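Local coordinates for protein pyruvate kinase 1 (Trypanosoma brucei brucei, PDB 4KCT) that catalyses the transfer of phosphate from phosphoenolpyruvate to ADP, yielding pyruvate and ATP, and also has an intrinsic decarboxylase activity, at residues 277-282 with 321-326; 301-304 with 308-311; 328-333 with 345-350. All coordinates share one frame; numbering follows the deposited sequence. Where two conformers were deposited one is given.

Contact 1: 277-282 with 321-326; sequences VAQMCI and VLNGAD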
loop_
_atom_site.group_PDB
_atom_site.type_symbol
_atom_site.label_atom_id
_atom_site.label_comp_id
_atom_site.label_asym_id
_atom_site.label_seq_id
_atom_site.Cartn_x
_atom_site.Cartn_y
_atom_site.Cartn_z
ATOM N N VAL A 277 -9.379 0.549 -24.118
ATOM C CA VAL A 277 -8.857 1.581 -23.257
ATOM C C VAL A 277 -9.994 2.549 -22.855
ATOM O O VAL A 277 -10.175 2.838 -21.677
ATOM C CB VAL A 277 -7.746 2.369 -23.980
ATOM C CG1 VAL A 277 -7.241 3.508 -23.112
ATOM C CG2 VAL A 277 -6.604 1.420 -24.397
ATOM N N ALA A 278 -10.784 2.990 -23.834
ATOM C CA ALA A 278 -11.985 3.789 -23.536
ATOM C C ALA A 278 -12.887 3.072 -22.535
ATOM O O ALA A 278 -13.371 3.668 -21.567
ATOM C CB ALA A 278 -12.755 4.090 -24.822
ATOM N N GLN A 279 -13.114 1.789 -22.768
ATOM C CA GLN A 279 -14.041 1.028 -21.927
ATOM C C GLN A 279 -13.561 1.049 -20.466
ATOM O O GLN A 279 -14.336 1.340 -19.534
ATOM C CB GLN A 279 -14.115 -0.436 -22.409
ATOM C CG GLN A 279 -14.932 -1.335 -21.487
ATOM C CD GLN A 279 -15.184 -2.708 -22.094
ATOM O OE1 GLN A 279 -15.407 -2.829 -23.310
ATOM N NE2 GLN A 279 -15.216 -3.744 -21.244
ATOM N N MET A 280 -12.297 0.695 -20.256
ATOM C CA MET A 280 -11.772 0.639 -18.903
ATOM C C MET A 280 -11.872 1.992 -18.220
ATOM O O MET A 280 -12.173 2.082 -17.040
ATOM C CB MET A 280 -10.310 0.197 -18.922
ATOM C CG MET A 280 -10.122 -1.269 -19.275
ATOM S SD MET A 280 -8.368 -1.582 -19.624
ATOM C CE MET A 280 -7.740 -1.681 -17.969
ATOM N N CYS A 281 -11.472 3.026 -18.939
ATOM C CA CYS A 281 -11.488 4.387 -18.408
ATOM C C CYS A 281 -12.911 4.866 -18.038
ATOM O O CYS A 281 -13.151 5.280 -16.919
ATOM C CB CYS A 281 -10.869 5.338 -19.420
ATOM S SG CYS A 281 -10.971 7.061 -18.896
ATOM N N ILE A 282 -13.867 4.648 -18.943
ATOM C CA ILE A 282 -15.237 5.087 -18.734
ATOM C C ILE A 282 -15.910 4.301 -17.594
ATOM O O ILE A 282 -16.552 4.889 -16.711
ATOM C CB ILE A 282 -16.052 4.955 -20.021
ATOM C CG1 ILE A 282 -15.577 5.983 -21.064
ATOM C CG2 ILE A 282 -17.535 5.108 -19.747
ATOM C CD1 ILE A 282 -16.083 5.656 -22.468
ATOM N N VAL A 321 -17.506 -7.350 -16.460
ATOM C CA VAL A 321 -17.882 -7.417 -15.043
ATOM C C VAL A 321 -16.683 -7.099 -14.115
ATOM O O VAL A 321 -16.776 -6.234 -13.221
ATOM C CB VAL A 321 -18.426 -8.804 -14.700
ATOM C CG1 VAL A 321 -18.522 -8.969 -13.187
ATOM C CG2 VAL A 321 -19.784 -9.002 -15.383
ATOM N N LEU A 322 -15.531 -7.695 -14.413
ATOM C CA LEU A 322 -14.299 -7.407 -13.638
ATOM C C LEU A 322 -13.864 -5.951 -13.784
ATOM O O LEU A 322 -13.313 -5.368 -12.842
ATOM C CB LEU A 322 -13.149 -8.321 -14.088
ATOM C CG LEU A 322 -13.345 -9.830 -13.790
ATOM C CD1 LEU A 322 -12.245 -10.690 -14.427
ATOM C CD2 LEU A 322 -13.411 -10.080 -12.293
ATOM N N ASN A 323 -14.068 -5.374 -14.968
ATOM C CA ASN A 323 -13.783 -3.933 -15.163
ATOM C C ASN A 323 -14.596 -3.063 -14.178
ATOM O O ASN A 323 -14.262 -1.896 -13.991
ATOM C CB ASN A 323 -14.157 -3.467 -16.579
ATOM C CG ASN A 323 -13.164 -3.909 -17.655
ATOM O OD1 ASN A 323 -13.480 -3.812 -18.841
ATOM N ND2 ASN A 323 -11.951 -4.340 -17.256
ATOM N N GLY A 324 -15.812 -3.516 -13.850
ATOM C CA GLY A 324 -16.667 -2.761 -12.919
ATOM C C GLY A 324 -18.030 -2.363 -13.468
ATOM O O GLY A 324 -18.734 -1.557 -12.862
ATOM N N ALA A 325 -18.391 -2.899 -14.626
ATOM C CA ALA A 325 -19.661 -2.522 -15.260
ATOM C C ALA A 325 -20.827 -3.008 -14.382
ATOM O O ALA A 325 -20.782 -4.122 -13.869
ATOM C CB ALA A 325 -19.760 -3.156 -16.650
ATOM N N ASP A 326 -21.865 -2.180 -14.211
ATOM C CA ASP A 326 -23.087 -2.672 -13.540
ATOM C C ASP A 326 -23.808 -3.693 -14.415
ATOM O O ASP A 326 -24.268 -4.737 -13.919
ATOM C CB ASP A 326 -24.044 -1.516 -13.184
ATOM C CG ASP A 326 -23.418 -0.507 -12.206
ATOM O OD1 ASP A 326 -22.600 0.342 -12.693
ATOM O OD2 ASP A 326 -23.876 -0.447 -10.998
HETATM O O HOH W 1 -12.546 -0.652 -15.900
#
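The meeting of Q279 with N323 is set by two first torsions. In Q279, CG stands trans to the main-chain N (chi1 173°), and the extended chain carries the amide out from helix 275-289. In N323, CG lies trans to the carbonyl carbon (chi1 -76°), which swings the carboxamide toward helix 275-289, where OD1 meets Q279. Q279 NE2 donates to N323 OD1 at 3.0 Å. The donor lies in the carbonyl plane of N323, but the N-H...O angle of 141° shows a bent bond, and the two amides are steeply inclined to each other. The other branch of the N323 amide, ND2, is 4.1 Å from M280 CG, a looser contact. A water joins the backbones, donating to M280 O at 3.0 Å and to N323 O at 2.9 Å. Both ends of the Q279 amide are engaged, because OE1 accepts from R263 NH1. R263 lines the pyruvate pocket, which makes Q279 a likely second-shell residue, its side chain about 10 Å from the ligand. After N323, G324 has positive phi and completes a Schellman motif; its O accepts from N287 of helix 275-289. The arrangement is that of two successive outer helices of a TIM barrel, joined at the C-terminal end of the second.

Contact 2: 301-304 with 308-311; sequences ESMT and RPTR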
loop_
_atom_site.group_PDB
_atom_site.type_symbol
_atom_site.label_atom_id
_atom_site.label_comp_id
_atom_site.label_asym_id
_atom_site.label_seq_id
_atom_site.Cartn_x
_atom_site.Cartn_y
_atom_site.Cartn_z
ATOM N N GLU A 301 -21.993 -12.324 -29.578
ATOM C CA GLU A 301 -22.524 -12.178 -30.927
ATOM C C GLU A 301 -22.779 -13.535 -31.628
ATOM O O GLU A 301 -23.797 -13.729 -32.288
ATOM C CB GLU A 301 -21.552 -11.330 -31.756
ATOM C CG GLU A 301 -22.054 -10.962 -33.139
ATOM C CD GLU A 301 -23.308 -10.118 -33.100
ATOM O OE1 GLU A 301 -23.990 -10.031 -34.143
ATOM O OE2 GLU A 301 -23.592 -9.506 -32.052
ATOM N N SER A 302 -21.820 -14.437 -31.539
ATOM C CA SER A 302 -21.909 -15.673 -32.317
ATOM C C SER A 302 -23.117 -16.506 -31.863
ATOM O O SER A 302 -23.588 -17.387 -32.599
ATOM C CB SER A 302 -20.641 -16.489 -32.165
ATOM O OG SER A 302 -20.562 -17.057 -30.860
ATOM N N MET A 303 -23.631 -16.228 -30.659
ATOM C CA MET A 303 -24.860 -16.923 -30.201
ATOM C C MET A 303 -26.138 -16.422 -30.881
ATOM O O MET A 303 -27.220 -16.956 -30.638
ATOM C CB MET A 303 -25.020 -16.883 -28.671
ATOM C CG MET A 303 -23.984 -17.710 -27.920
ATOM S SD MET A 303 -24.471 -18.131 -26.221
ATOM C CE MET A 303 -25.786 -19.302 -26.518
ATOM N N THR A 304 -26.011 -15.440 -31.772
ATOM C CA THR A 304 -27.096 -15.123 -32.666
ATOM C C THR A 304 -27.485 -16.376 -33.488
ATOM O O THR A 304 -28.685 -16.642 -33.707
ATOM C CB THR A 304 -26.741 -13.934 -33.589
ATOM O OG1 THR A 304 -26.330 -12.822 -32.778
ATOM C CG2 THR A 304 -28.003 -13.481 -34.438
ATOM N N ARG A 308 -23.725 -22.054 -28.469
ATOM C CA ARG A 308 -22.696 -21.764 -27.445
ATOM C C ARG A 308 -21.870 -20.589 -27.924
ATOM O O ARG A 308 -21.761 -20.366 -29.125
ATOM C CB ARG A 308 -21.769 -22.987 -27.255
ATOM C CG ARG A 308 -22.458 -24.224 -26.687
ATOM C CD ARG A 308 -21.480 -25.402 -26.564
ATOM N NE ARG A 308 -20.082 -24.952 -26.576
ATOM C CZ ARG A 308 -19.191 -25.215 -25.618
ATOM N NH1 ARG A 308 -19.535 -25.937 -24.555
ATOM N NH2 ARG A 308 -17.958 -24.735 -25.713
ATOM N N PRO A 309 -21.247 -19.858 -26.993
ATOM C CA PRO A 309 -20.466 -18.676 -27.383
ATOM C C PRO A 309 -19.016 -19.084 -27.707
ATOM O O PRO A 309 -18.611 -20.209 -27.413
ATOM C CB PRO A 309 -20.501 -17.818 -26.108
ATOM C CG PRO A 309 -20.521 -18.846 -25.009
ATOM C CD PRO A 309 -21.444 -19.927 -25.529
ATOM N N THR A 310 -18.257 -18.196 -28.334
ATOM C CA THR A 310 -16.836 -18.472 -28.564
ATOM C C THR A 310 -16.068 -18.172 -27.271
ATOM O O THR A 310 -16.603 -17.563 -26.345
ATOM C CB THR A 310 -16.246 -17.584 -29.678
ATOM O OG1 THR A 310 -16.214 -16.218 -29.218
ATOM C CG2 THR A 310 -17.113 -17.669 -30.979
ATOM N N ARG A 311 -14.799 -18.558 -27.228
ATOM C CA ARG A 311 -14.010 -18.343 -26.017
ATOM C C ARG A 311 -13.788 -16.843 -25.772
ATOM O O ARG A 311 -13.740 -16.398 -24.620
ATOM C CB ARG A 311 -12.672 -19.093 -26.097
ATOM C CG ARG A 311 -12.811 -20.566 -26.427
ATOM C CD ARG A 311 -13.673 -21.305 -25.395
ATOM N NE ARG A 311 -13.781 -22.760 -25.688
ATOM C CZ ARG A 311 -14.700 -23.296 -26.491
ATOM N NH1 ARG A 311 -15.515 -22.498 -27.199
ATOM N NH2 ARG A 311 -14.702 -24.612 -26.731
HETATM O O HOH W 2 -20.126 -19.648 -31.103
#
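M303 lies alongside P309, the two side chains pointing the same way, and its conformation accounts for the fit. With CG opposite the carbonyl carbon (chi1 -68°) and chi2 nearly extended, CG is set 3.6 Å from R308 C. M303 SD then falls 3.6 Å from P309 CD. The turn at chi3 (70°) moves CE alone, placing it 4.0 Å from R308 N. Y346 of helix 340-356 packs against P309. S302 holds its hydroxyl in the crowded position between backbone N and carbonyl carbon (chi1 72°), which places OG 3.5 Å from T310 CG2. T310 has the equivalent rotation: CG2 is left toward S302, while OG1 caps a backbone N at the start of helix 311-323. E313 OE1 accepts from both T310 N and S302 OG, so one carboxylate oxygen fixes both; with the T310 cap this is consistent with a capping box. No direct hydrogen bond crosses between 301-304 and 308-311. A water instead donates to S302 OG at 2.6 Å and to R308 O at 2.7 Å. The chemistry therefore divides into an apolar half, where M303 CG and SD lie along the proline ring, and a polar half, where a water ties S302 to the R308 carbonyl and E313 ties S302 to the helix start.

Contact 3: 328-333 with 345-350; sequences VMLSGE and QYMARI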
loop_
_atom_site.group_PDB
_atom_site.type_symbol
_atom_site.label_atom_id
_atom_site.label_comp_id
_atom_site.label_asym_id
_atom_site.label_seq_id
_atom_site.Cartn_x
_atom_site.Cartn_y
_atom_site.Cartn_z
ATOM N N VAL A 328 -24.412 -5.608 -18.457
ATOM C CA VAL A 328 -23.990 -5.986 -19.764
ATOM C C VAL A 328 -25.225 -6.124 -20.650
ATOM O O VAL A 328 -26.346 -6.263 -20.163
ATOM C CB VAL A 328 -23.208 -7.335 -19.732
ATOM C CG1 VAL A 328 -21.808 -7.095 -19.150
ATOM C CG2 VAL A 328 -23.931 -8.352 -18.862
ATOM N N MET A 329 -25.038 -5.979 -21.944
ATOM C CA MET A 329 -26.180 -5.797 -22.811
ATOM C C MET A 329 -26.130 -6.763 -23.978
ATOM O O MET A 329 -25.037 -7.208 -24.395
ATOM C CB MET A 329 -26.236 -4.374 -23.325
ATOM C CG MET A 329 -27.462 -4.100 -24.183
ATOM S SD MET A 329 -27.621 -2.333 -24.455
ATOM C CE MET A 329 -27.243 -2.254 -26.218
ATOM N N LEU A 330 -27.313 -7.166 -24.426
ATOM C CA LEU A 330 -27.466 -7.990 -25.624
ATOM C C LEU A 330 -28.295 -7.226 -26.668
ATOM O O LEU A 330 -29.259 -6.501 -26.325
ATOM C CB LEU A 330 -28.137 -9.340 -25.248
ATOM C CG LEU A 330 -27.336 -10.187 -24.243
ATOM C CD1 LEU A 330 -28.230 -11.276 -23.645
ATOM C CD2 LEU A 330 -26.104 -10.814 -24.905
ATOM N N SER A 331 -27.890 -7.346 -27.929
ATOM C CA SER A 331 -28.579 -6.651 -29.012
ATOM C C SER A 331 -29.216 -7.648 -29.954
ATOM O O SER A 331 -30.222 -8.287 -29.584
ATOM C CB SER A 331 -27.622 -5.697 -29.729
ATOM O OG SER A 331 -27.225 -4.691 -28.803
ATOM N N GLY A 332 -28.571 -7.905 -31.092
ATOM C CA GLY A 332 -29.118 -8.884 -32.060
ATOM C C GLY A 332 -29.239 -10.296 -31.467
ATOM O O GLY A 332 -30.142 -11.068 -31.842
ATOM N N GLU A 333 -28.367 -10.630 -30.508
ATOM C CA GLU A 333 -28.455 -11.953 -29.819
ATOM C C GLU A 333 -29.874 -12.265 -29.308
ATOM O O GLU A 333 -30.298 -13.437 -29.284
ATOM C CB GLU A 333 -27.453 -12.032 -28.646
ATOM C CG GLU A 333 -25.984 -11.781 -29.028
ATOM C CD GLU A 333 -25.517 -10.349 -28.707
ATOM O OE1 GLU A 333 -26.241 -9.388 -29.035
ATOM O OE2 GLU A 333 -24.389 -10.180 -28.206
ATOM N N GLN A 345 -29.050 -16.925 -20.446
ATOM C CA GLN A 345 -28.596 -17.859 -19.421
ATOM C C GLN A 345 -27.066 -17.971 -19.349
ATOM O O GLN A 345 -26.504 -17.967 -18.259
ATOM C CB GLN A 345 -29.244 -19.248 -19.622
ATOM C CG GLN A 345 -30.751 -19.253 -19.313
ATOM C CD GLN A 345 -31.467 -20.456 -19.931
ATOM O OE1 GLN A 345 -30.831 -21.423 -20.307
ATOM N NE2 GLN A 345 -32.780 -20.345 -20.119
ATOM N N TYR A 346 -26.391 -18.044 -20.506
ATOM C CA TYR A 346 -24.910 -18.014 -20.518
ATOM C C TYR A 346 -24.407 -16.721 -19.919
ATOM O O TYR A 346 -23.453 -16.725 -19.138
ATOM C CB TYR A 346 -24.345 -18.154 -21.934
ATOM C CG TYR A 346 -23.897 -19.534 -22.285
ATOM C CD1 TYR A 346 -22.740 -20.067 -21.742
ATOM C CD2 TYR A 346 -24.659 -20.338 -23.140
ATOM C CE1 TYR A 346 -22.337 -21.353 -22.051
ATOM C CE2 TYR A 346 -24.276 -21.628 -23.433
ATOM C CZ TYR A 346 -23.090 -22.113 -22.927
ATOM O OH TYR A 346 -22.711 -23.398 -23.212
ATOM N N MET A 347 -24.988 -15.602 -20.358
ATOM C CA MET A 347 -24.530 -14.291 -19.889
ATOM C C MET A 347 -24.625 -14.197 -18.359
ATOM O O MET A 347 -23.676 -13.790 -17.695
ATOM C CB MET A 347 -25.359 -13.161 -20.507
ATOM C CG MET A 347 -24.750 -11.795 -20.183
ATOM S SD MET A 347 -25.399 -10.484 -21.271
ATOM C CE MET A 347 -23.957 -10.166 -22.314
ATOM N N ALA A 348 -25.734 -14.677 -17.807
ATOM C CA ALA A 348 -25.897 -14.772 -16.341
ATOM C C ALA A 348 -24.846 -15.659 -15.652
ATOM O O ALA A 348 -24.308 -15.277 -14.615
ATOM C CB ALA A 348 -27.312 -15.238 -15.985
ATOM N N ARG A 349 -24.552 -16.829 -16.218
ATOM C CA ARG A 349 -23.579 -17.742 -15.601
ATOM C C ARG A 349 -22.167 -17.153 -15.653
ATOM O O ARG A 349 -21.384 -17.297 -14.700
ATOM C CB ARG A 349 -23.585 -19.131 -16.304
ATOM C CG ARG A 349 -24.821 -19.955 -15.981
ATOM C CD ARG A 349 -24.653 -21.449 -16.315
ATOM N NE ARG A 349 -24.336 -21.684 -17.719
ATOM C CZ ARG A 349 -25.233 -21.803 -18.708
ATOM N NH1 ARG A 349 -24.825 -22.066 -19.941
ATOM N NH2 ARG A 349 -26.526 -21.631 -18.483
ATOM N N ILE A 350 -21.846 -16.475 -16.755
ATOM C CA ILE A 350 -20.541 -15.809 -16.863
ATOM C C ILE A 350 -20.431 -14.660 -15.837
ATOM O O ILE A 350 -19.376 -14.500 -15.188
ATOM C CB ILE A 350 -20.268 -15.272 -18.298
ATOM C CG1 ILE A 350 -20.282 -16.404 -19.348
ATOM C CG2 ILE A 350 -18.943 -14.515 -18.373
ATOM C CD1 ILE A 350 -20.558 -15.847 -20.766
#
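M347 packs against V328 and L330 in the final beta-alpha unit of the TIM barrel, where helix 340-356 covers strand 327-330. The axes of 328-330 and 345-350 approach to 10.4 Å and run nearly antiparallel, at 167°, as expected for a strand and the outer helix that follows it. From CB, the methionine chain leaves with CG trans to the backbone N (chi1 -172°), which sends it inward to the strand. CG comes within 3.8 Å of V328 CG2. The sulfur fits between two side chains: SD is 3.5 Å from V328 CG2 and 3.6 Å from L330 CG. A bend at chi3 (-108°) then lays the methyl CE against the strand, 3.8 Å from M329 O. V328 and L330 each slide past the methionine in the opposite direction, their CB atoms directed to the helix, whereas M329 between them is directed away and its side chain lies about 4 Å from bound pyruvate. Strand alternation thus gives one face to the helix and the other to the ligand pocket. V317 and I24 also touch M347. Just beyond the strand, S331 N donates to E333 OE1 at 2.8 Å. At the methionine's tip, CE meets L330 CD2 at 3.4 Å, closer than usual carbon van der Waals contact.

Overall arrangement
Followed from the N terminus, contact 1 opens on helix 275-289 and closes at 321-326, at the end of helix 311-323. Contact 2 falls wholly within that span, closing a short turn of three intervening residues in the loop from strand 293-296 to helix 311-323. Contact 3 comes after both, in series; no spans cross. Contact 1 joins the outer helices after the sixth and seventh barrel strands, contact 2 lies within the loop after the seventh, and contact 3 within the eighth unit. Contacts 2 and 3 touch: M303 CE lies 3.7 Å from Y346 CD2, and R308 CG 3.6 Å from Y346 OH, linking the seventh unit to the eighth. All three reach the second subunit.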